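Long-range contact in phenylalanine hydroxylase (PDB 2V27), which probably hydroxylates L-phenylalanine to L-tyrosine with dioxygen and tetrahydrobiopterin at an iron centre, as in other aromatic amino acid hydroxylases: residues 15-20 with 61-66. Residues are numbered along the deposited sequence; the frame is centred on the assembly and turned at random.
Sequences HGFIEW and IPQLDE
Gln63 reaches Phe17 and Ile18 through a side chain that bends at chi2 (-62°), while Phe17 turns CG anti to its N (chi1 -162°), bringing the ring over the amide. Ring and amide planes lie only 9° apart, in an amide-on-ring stack with Gln63 CD 3.5 Å from Phe17 CE1 and NE2 displaced toward the rim. The same amide pairs with both backbone polar groups of Ile18. Ile18 N donates to Gln63 OE1 at 2.9 Å, nearly straight though tilted from the carbonyl plane, and Gln63 NE2 donates to a lone pair of Ile18 O at 2.8 Å. With an alanine at Gln63, Ile18 N and O would probably lose these mates, and the Phe17 ring, without its stacking partner, be freer to turn. Farther along, Ile61 CD1 sits over the six-membered ring of Trp20, 3.7 Å from its centroid, in a CH-pi contact; Ile18 CG2 lies on the opposite face of the indole, over its five-membered part near CE2 and NE1. Trp20 NE1 donates to a water in the indole plane, which in turn donates to Pro62 O. A second water bridges Gly16 O and Asp65 N, at the first turn of helix 64-75. Ile120 of helix 120-131 touches both Trp20 and Ile61, and Asn25 OD1 of helix 22-38 accepts from Ile61 N. Ile61 lies about 12 Å, side chain to side chain, from the iron ligand His122. One amide thus joins the loop before helix 22-38 to the start of helix 64-75, serving Ile18 N and O as a neighbouring strand would.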
loop_
_atom_site.group_PDB
_atom_site.type_symbol
_atom_site.label_atom_id
_atom_site.label_comp_id
_atom_site.label_asym_id
_atom_site.label_seq_id
_atom_site.Cartn_x
_atom_site.Cartn_y
_atom_site.Cartn_z
ATOM N N HIS B 15 37.985 13.805 12.238
ATOM C CA HIS B 15 38.666 12.552 11.867
ATOM C C HIS B 15 37.707 11.601 11.144
ATOM O O HIS B 15 38.089 10.492 10.754
ATOM C CB HIS B 15 39.228 11.855 13.115
ATOM C CG HIS B 15 40.361 12.587 13.757
ATOM N ND1 HIS B 15 41.667 12.456 13.335
ATOM C CD2 HIS B 15 40.382 13.465 14.788
ATOM C CE1 HIS B 15 42.444 13.219 14.081
ATOM N NE2 HIS B 15 41.690 13.841 14.969
ATOM N N GLY B 16 36.459 12.029 10.978
ATOM C CA GLY B 16 35.435 11.188 10.338
ATOM C C GLY B 16 34.717 10.260 11.308
ATOM O O GLY B 16 33.953 9.374 10.894
ATOM N N PHE B 17 34.967 10.425 12.596
ATOM C CA PHE B 17 34.409 9.490 13.582
ATOM C C PHE B 17 33.032 9.951 13.999
ATOM O O PHE B 17 32.808 11.160 14.188
ATOM C CB PHE B 17 35.322 9.387 14.784
ATOM C CG PHE B 17 35.075 8.172 15.620
ATOM C CD1 PHE B 17 35.681 6.945 15.310
ATOM C CD2 PHE B 17 34.255 8.264 16.741
ATOM C CE1 PHE B 17 35.456 5.814 16.116
ATOM C CE2 PHE B 17 34.008 7.147 17.563
ATOM C CZ PHE B 17 34.605 5.918 17.251
ATOM N N ILE B 18 32.087 9.004 14.079
ATOM C CA ILE B 18 30.748 9.295 14.603
ATOM C C ILE B 18 30.562 8.604 15.944
ATOM O O ILE B 18 30.859 7.398 16.093
ATOM C CB ILE B 18 29.579 8.881 13.618
ATOM C CG1 ILE B 18 29.645 9.702 12.336
ATOM C CG2 ILE B 18 28.189 9.075 14.293
ATOM C CD1 ILE B 18 28.819 9.172 11.165
ATOM N N GLU B 19 30.116 9.389 16.923
ATOM C CA GLU B 19 29.812 8.832 18.224
ATOM C C GLU B 19 28.371 8.378 18.280
ATOM O O GLU B 19 27.437 9.188 18.194
ATOM C CB GLU B 19 30.112 9.831 19.353
ATOM C CG GLU B 19 29.948 9.205 20.702
ATOM C CD GLU B 19 30.688 9.950 21.741
ATOM O OE1 GLU B 19 30.083 10.859 22.342
ATOM O OE2 GLU B 19 31.871 9.644 21.922
ATOM N N TRP B 20 28.221 7.060 18.374
ATOM C CA TRP B 20 26.910 6.441 18.448
ATOM C C TRP B 20 26.657 6.109 19.901
ATOM O O TRP B 20 27.548 5.588 20.594
ATOM C CB TRP B 20 26.867 5.152 17.596
ATOM C CG TRP B 20 27.044 5.416 16.121
ATOM C CD1 TRP B 20 28.189 5.201 15.373
ATOM C CD2 TRP B 20 26.081 5.974 15.230
ATOM N NE1 TRP B 20 27.965 5.574 14.062
ATOM C CE2 TRP B 20 26.682 6.037 13.943
ATOM C CE3 TRP B 20 24.745 6.365 15.363
ATOM C CZ2 TRP B 20 25.999 6.508 12.807
ATOM C CZ3 TRP B 20 24.071 6.838 14.239
ATOM C CH2 TRP B 20 24.698 6.886 12.962
ATOM N N ILE B 61 27.261 0.002 15.675
ATOM C CA ILE B 61 27.316 0.592 14.325
ATOM C C ILE B 61 28.786 0.773 13.842
ATOM O O ILE B 61 29.593 1.413 14.544
ATOM C CB ILE B 61 26.542 1.915 14.261
ATOM C CG1 ILE B 61 25.077 1.692 14.731
ATOM C CG2 ILE B 61 26.631 2.547 12.849
ATOM C CD1 ILE B 61 24.344 2.976 15.064
ATOM N N PRO B 62 29.166 0.206 12.668
ATOM C CA PRO B 62 30.550 0.404 12.242
ATOM C C PRO B 62 30.811 1.844 11.839
ATOM O O PRO B 62 29.908 2.529 11.344
ATOM C CB PRO B 62 30.696 -0.538 11.014
ATOM C CG PRO B 62 29.319 -0.589 10.431
ATOM C CD PRO B 62 28.409 -0.638 11.702
ATOM N N GLN B 63 32.060 2.303 12.040
ATOM C CA GLN B 63 32.489 3.544 11.415
ATOM C C GLN B 63 32.527 3.370 9.905
ATOM O O GLN B 63 32.916 2.269 9.415
ATOM C CB GLN B 63 33.871 3.920 11.963
ATOM C CG GLN B 63 33.800 4.199 13.456
ATOM C CD GLN B 63 32.912 5.366 13.792
ATOM O OE1 GLN B 63 32.914 6.396 13.102
ATOM N NE2 GLN B 63 32.137 5.229 14.869
ATOM N N LEU B 64 32.161 4.437 9.182
ATOM C CA LEU B 64 32.122 4.376 7.699
ATOM C C LEU B 64 33.495 3.913 7.172
ATOM O O LEU B 64 33.573 3.102 6.263
ATOM C CB LEU B 64 31.657 5.680 7.054
ATOM C CG LEU B 64 30.176 5.971 7.316
ATOM C CD1 LEU B 64 29.674 7.139 6.417
ATOM C CD2 LEU B 64 29.293 4.722 7.150
ATOM N N ASP B 65 34.593 4.377 7.780
ATOM C CA ASP B 65 35.931 3.961 7.306
ATOM C C ASP B 65 36.191 2.471 7.373
ATOM O O ASP B 65 36.929 1.920 6.530
ATOM C CB ASP B 65 37.040 4.675 8.095
ATOM C CG ASP B 65 37.210 6.101 7.664
ATOM O OD2 ASP B 65 38.160 6.750 8.195
ATOM N N GLU B 66 35.570 1.806 8.346
ATOM C CA GLU B 66 35.779 0.362 8.466
ATOM C C GLU B 66 35.096 -0.425 7.351
ATOM O O GLU B 66 35.534 -1.545 6.986
ATOM C CB GLU B 66 35.415 -0.148 9.857
ATOM C CG GLU B 66 36.427 0.442 10.942
ATOM C CD GLU B 66 37.935 0.487 10.477
ATOM O OE1 GLU B 66 38.486 1.594 10.187
ATOM O OE2 GLU B 66 38.576 -0.587 10.414
HETATM O O HOH W 1 34.809 6.566 9.699
HETATM O O HOH W 2 29.235 5.248 11.546
#